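Local coordinates for translation initiation factor 6 (Methanocaldococcus jannaschii, PDB 1G61), which binds to the 50S ribosomal subunit and prevents it from joining the 30S subunit to form the 70S initiation complex, at residues E173-K176 with S177-V181; G211-T214 with G215-L219. One frame throughout, in Å; residues are numbered along the deposited sequence.

Contact 1. Residues E173-K176 with S177-V181; sequences EFLK and SLFKV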
loop_
_atom_site.group_PDB
_atom_site.type_symbol
_atom_site.label_atom_id
_atom_site.label_comp_id
_atom_site.label_asym_id
_atom_site.label_seq_id
_atom_site.Cartn_x
_atom_site.Cartn_y
_atom_site.Cartn_z
ATOM N N GLU A 173 -9.459 12.201 -12.589
ATOM C CA GLU A 173 -10.561 12.840 -11.886
ATOM C C GLU A 173 -11.388 11.844 -11.095
ATOM O O GLU A 173 -11.785 12.104 -9.944
ATOM C CB GLU A 173 -11.505 13.613 -12.828
ATOM C CG GLU A 173 -12.425 14.541 -12.040
ATOM C CD GLU A 173 -11.844 15.238 -10.824
ATOM O OE1 GLU A 173 -10.875 16.026 -11.017
ATOM O OE2 GLU A 173 -12.340 15.036 -9.672
ATOM N N PHE A 174 -11.682 10.667 -11.623
ATOM C CA PHE A 174 -12.368 9.603 -10.906
ATOM C C PHE A 174 -11.626 9.187 -9.660
ATOM O O PHE A 174 -12.237 9.029 -8.602
ATOM C CB PHE A 174 -12.541 8.435 -11.896
ATOM C CG PHE A 174 -13.008 7.157 -11.194
ATOM C CD1 PHE A 174 -14.318 6.932 -10.798
ATOM C CD2 PHE A 174 -12.066 6.176 -10.920
ATOM C CE1 PHE A 174 -14.680 5.750 -10.157
ATOM C CE2 PHE A 174 -12.448 5.006 -10.283
ATOM C CZ PHE A 174 -13.753 4.776 -9.885
ATOM N N LEU A 175 -10.311 8.962 -9.774
ATOM C CA LEU A 175 -9.520 8.539 -8.611
ATOM C C LEU A 175 -9.481 9.616 -7.539
ATOM O O LEU A 175 -9.569 9.386 -6.339
ATOM C CB LEU A 175 -8.092 8.194 -9.039
ATOM C CG LEU A 175 -8.032 6.982 -9.992
ATOM C CD1 LEU A 175 -6.639 6.870 -10.620
ATOM C CD2 LEU A 175 -8.469 5.667 -9.356
ATOM N N LYS A 176 -9.346 10.859 -7.989
ATOM C CA LYS A 176 -9.305 11.977 -7.035
ATOM C C LYS A 176 -10.588 12.008 -6.245
ATOM O O LYS A 176 -10.590 12.239 -5.028
ATOM C CB LYS A 176 -9.025 13.263 -7.814
ATOM C CG LYS A 176 -8.783 14.447 -6.918
ATOM C CD LYS A 176 -8.495 15.655 -7.820
ATOM C CE LYS A 176 -8.047 16.799 -6.926
ATOM N NZ LYS A 176 -8.252 18.066 -7.671
ATOM N N SER A 177 -11.718 11.783 -6.916
ATOM C CA SER A 177 -13.030 11.787 -6.282
ATOM C C SER A 177 -13.185 10.589 -5.369
ATOM O O SER A 177 -13.644 10.688 -4.219
ATOM C CB SER A 177 -14.105 11.815 -7.396
ATOM O OG SER A 177 -15.377 11.666 -6.823
ATOM N N LEU A 178 -12.791 9.376 -5.823
ATOM C CA LEU A 178 -12.939 8.149 -5.049
ATOM C C LEU A 178 -12.159 8.207 -3.741
ATOM O O LEU A 178 -12.618 7.794 -2.687
ATOM C CB LEU A 178 -12.470 6.926 -5.866
ATOM C CG LEU A 178 -12.456 5.584 -5.154
ATOM C CD1 LEU A 178 -13.835 5.204 -4.635
ATOM C CD2 LEU A 178 -11.895 4.531 -6.115
ATOM N N PHE A 179 -10.938 8.754 -3.800
ATOM C CA PHE A 179 -10.043 8.749 -2.664
ATOM C C PHE A 179 -10.149 10.048 -1.867
ATOM O O PHE A 179 -9.541 10.138 -0.774
ATOM C CB PHE A 179 -8.597 8.525 -3.172
ATOM C CG PHE A 179 -8.400 7.126 -3.703
ATOM C CD1 PHE A 179 -7.941 6.924 -4.998
ATOM C CD2 PHE A 179 -8.663 6.018 -2.886
ATOM C CE1 PHE A 179 -7.733 5.624 -5.471
ATOM C CE2 PHE A 179 -8.452 4.734 -3.357
ATOM C CZ PHE A 179 -8.010 4.551 -4.644
ATOM N N LYS A 180 -10.921 11.023 -2.365
ATOM C CA LYS A 180 -11.169 12.296 -1.675
ATOM C C LYS A 180 -9.864 12.974 -1.313
ATOM O O LYS A 180 -9.649 13.427 -0.183
ATOM C CB LYS A 180 -12.032 12.084 -0.445
ATOM C CG LYS A 180 -13.451 11.666 -0.676
ATOM C CD LYS A 180 -14.074 12.673 -1.618
ATOM C CE LYS A 180 -15.453 12.286 -2.119
ATOM N NZ LYS A 180 -15.544 12.739 -3.546
ATOM N N VAL A 181 -8.965 13.072 -2.306
ATOM C CA VAL A 181 -7.650 13.705 -2.109
ATOM C C VAL A 181 -7.558 15.028 -2.865
ATOM O O VAL A 181 -8.188 15.210 -3.910
ATOM C CB VAL A 181 -6.484 12.796 -2.533
ATOM C CG1 VAL A 181 -6.424 11.630 -1.553
ATOM C CG2 VAL A 181 -6.628 12.260 -3.949
HETATM O O HOH W 1 -15.374 8.520 -7.886
HETATM O O HOH W 2 -11.145 15.456 -4.143
#
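Ser177, Leu178 and Phe179 each donate their amide to the carbonyl four residues back, on Glu173, Phe174 and Leu175, and the last regular turn of helix 169-179 thus runs up to the point where Lys180 takes positive phi. Leu175 and Phe179, one turn apart, lie side by side and point the same way, CD2 of the leucine 4.0 Å from CE1 of the ring. CD1 of Phe179 also lies 3.2 Å from Leu175 O. One residue earlier, Leu178 reaches two rings with one methyl: its CD2 is 4.2 Å from Phe174 CZ and sits over a face of the Phe179 ring, offset toward the rim. These four side chains all touch Leu119 of strand 117-120, while the helix itself links strands 160-163 and 183-186 as a beta-alpha-beta unit. The helix ends in a Schellman motif, with Val181 N bonded to Lys176 O at 3.3 Å, in the carbonyl plane, and Lys180 N bonded weakly to Ser177 O. Lys180 NZ curls back to the same Ser177 O at 2.9 Å. Lys176, its CG anti to the backbone N (chi1 -172°) and its chain extended beyond, runs its methylenes past the end of the turn, CG 3.2 Å from Val181 O, and its side chain touches Ile184 of strand 183-186. An alanine here would lack everything beyond CB and would probably leave Val181 O without its methylene cover and open a gap beside Ile184. A water donates to Val181 O at 3.0 Å and, weakly, to Lys176 O, bridging the two carbonyls.

Contact 2. Residues G211-T214 with G215-L219; sequences GDTT and GPELL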
loop_
_atom_site.group_PDB
_atom_site.type_symbol
_atom_site.label_atom_id
_atom_site.label_comp_id
_atom_site.label_asym_id
_atom_site.label_seq_id
_atom_site.Cartn_x
_atom_site.Cartn_y
_atom_site.Cartn_z
ATOM N N GLY A 211 15.151 3.051 -3.910
ATOM C CA GLY A 211 16.456 3.693 -4.001
ATOM C C GLY A 211 16.837 4.147 -5.400
ATOM O O GLY A 211 17.673 5.073 -5.565
ATOM N N ASP A 212 16.323 3.567 -6.485
ATOM C CA ASP A 212 16.695 3.976 -7.821
ATOM C C ASP A 212 15.905 5.184 -8.327
ATOM O O ASP A 212 16.140 5.674 -9.414
ATOM C CB ASP A 212 16.482 2.816 -8.795
ATOM C CG ASP A 212 17.435 1.662 -8.466
ATOM O OD1 ASP A 212 18.625 1.925 -8.148
ATOM O OD2 ASP A 212 16.980 0.508 -8.574
ATOM N N THR A 213 14.924 5.630 -7.537
ATOM C CA THR A 213 14.111 6.770 -7.951
ATOM C C THR A 213 14.980 7.982 -8.237
ATOM O O THR A 213 15.854 8.320 -7.421
ATOM C CB THR A 213 13.067 7.044 -6.845
ATOM O OG1 THR A 213 12.254 5.868 -6.746
ATOM C CG2 THR A 213 12.154 8.206 -7.178
ATOM N N THR A 214 14.746 8.643 -9.359
ATOM C CA THR A 214 15.551 9.790 -9.737
ATOM C C THR A 214 15.058 11.110 -9.158
ATOM O O THR A 214 13.969 11.238 -8.579
ATOM C CB THR A 214 15.565 9.935 -11.277
ATOM O OG1 THR A 214 14.245 10.345 -11.663
ATOM C CG2 THR A 214 15.925 8.608 -11.927
ATOM N N GLY A 215 15.830 12.180 -9.308
ATOM C CA GLY A 215 15.442 13.535 -8.866
ATOM C C GLY A 215 14.152 13.963 -9.558
ATOM O O GLY A 215 13.237 14.402 -8.842
ATOM N N PRO A 216 14.047 13.898 -10.888
ATOM C CA PRO A 216 12.789 14.323 -11.510
ATOM C C PRO A 216 11.618 13.507 -11.031
ATOM O O PRO A 216 10.507 14.005 -10.833
ATOM C CB PRO A 216 13.098 14.100 -13.000
ATOM C CG PRO A 216 14.593 14.320 -13.073
ATOM C CD PRO A 216 15.125 13.597 -11.869
ATOM N N GLU A 217 11.804 12.203 -10.823
ATOM C CA GLU A 217 10.708 11.377 -10.338
ATOM C C GLU A 217 10.292 11.805 -8.946
ATOM O O GLU A 217 9.091 11.866 -8.631
ATOM C CB GLU A 217 11.099 9.882 -10.301
ATOM C CG GLU A 217 11.199 9.259 -11.691
ATOM C CD GLU A 217 11.708 7.815 -11.664
ATOM O OE1 GLU A 217 12.558 7.458 -10.787
ATOM O OE2 GLU A 217 11.254 7.041 -12.541
ATOM N N LEU A 218 11.289 12.064 -8.108
ATOM C CA LEU A 218 11.005 12.454 -6.716
ATOM C C LEU A 218 10.172 13.719 -6.684
ATOM O O LEU A 218 9.239 13.873 -5.880
ATOM C CB LEU A 218 12.332 12.579 -5.985
ATOM C CG LEU A 218 12.280 12.432 -4.464
ATOM C CD1 LEU A 218 11.737 11.059 -4.075
ATOM C CD2 LEU A 218 13.661 12.672 -3.866
ATOM N N LEU A 219 10.502 14.690 -7.546
ATOM C CA LEU A 219 9.693 15.897 -7.572
ATOM C C LEU A 219 8.222 15.620 -7.844
ATOM O O LEU A 219 7.291 16.155 -7.245
ATOM C CB LEU A 219 10.314 16.803 -8.650
ATOM C CG LEU A 219 9.793 18.215 -8.711
ATOM C CD1 LEU A 219 9.924 18.890 -7.354
ATOM C CD2 LEU A 219 10.578 18.998 -9.771
#
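With chi1 of 70°, Thr214 holds OG1 between its backbone N and carbonyl carbon, facing the first turn of helix 215-225, while Glu217 sets CG anti to its own carbonyl carbon (chi1 -72°) and extends beyond it, bringing the carboxylate back to the start of the helix. The two side chains cross and exchange bonds as a capping box. Glu217 N donates to Thr214 OG1 at 3.2 Å, and Thr214 N donates in return to Glu217 OE1 at 2.9 Å, a nearly straight bond. It meets the oxygen on its anti side, 22° out of the carboxylate plane. Crossing so closely, the pair also brings Glu217 CG to 3.2 Å from Thr214 OG1. From the other end of the N-cap residue, Thr214 O takes the amide of Leu218 at 2.8 Å, the first i to i+4 bond of the helix. Pro216, in the first turn, lays CD 3.4 Å from Thr214 OG1. Thr213 supplies the apolar side: its CG2 methyl lies 3.7 Å from Glu217 CB. Its hydroxyl is turned elsewhere, bonded to Gly210 O and Asn190 N.

Beyond the box the carboxylate is tied to the loop after strand 183-186: Glu217 OE2 is bonded to Thr188 OG1 and Gly192 N, and OE1 also to Lys191 N. Both carboxylate oxygens of this buried side chain are therefore satisfied, and the several N-H donors gathered round it, together with the positive end of the helix dipole, would probably favour its ionised form while the same bonds fix its rotation and join the helix start to that loop.

The two contacts treat opposite ends of different helices: contact 1 closes the C-terminal end of helix 169-179, and contact 2 opens helix 215-225. No secondary-structure element is common to them; their centres lie 24 Å apart and their nearest atoms about 15 Å. Both are partly buried and lie well out from the centre of the chain. In contact 1 the inward side is apolar, two leucines and the Phe179 ring, with Phe174 at the exposed margin, and the polar work falls to main-chain amides and carbonyls, waters and a lysine. Contact 2 reverses this, burying a carboxylate whose oxygens are held by amides and a hydroxyl, with methyl contacts secondary.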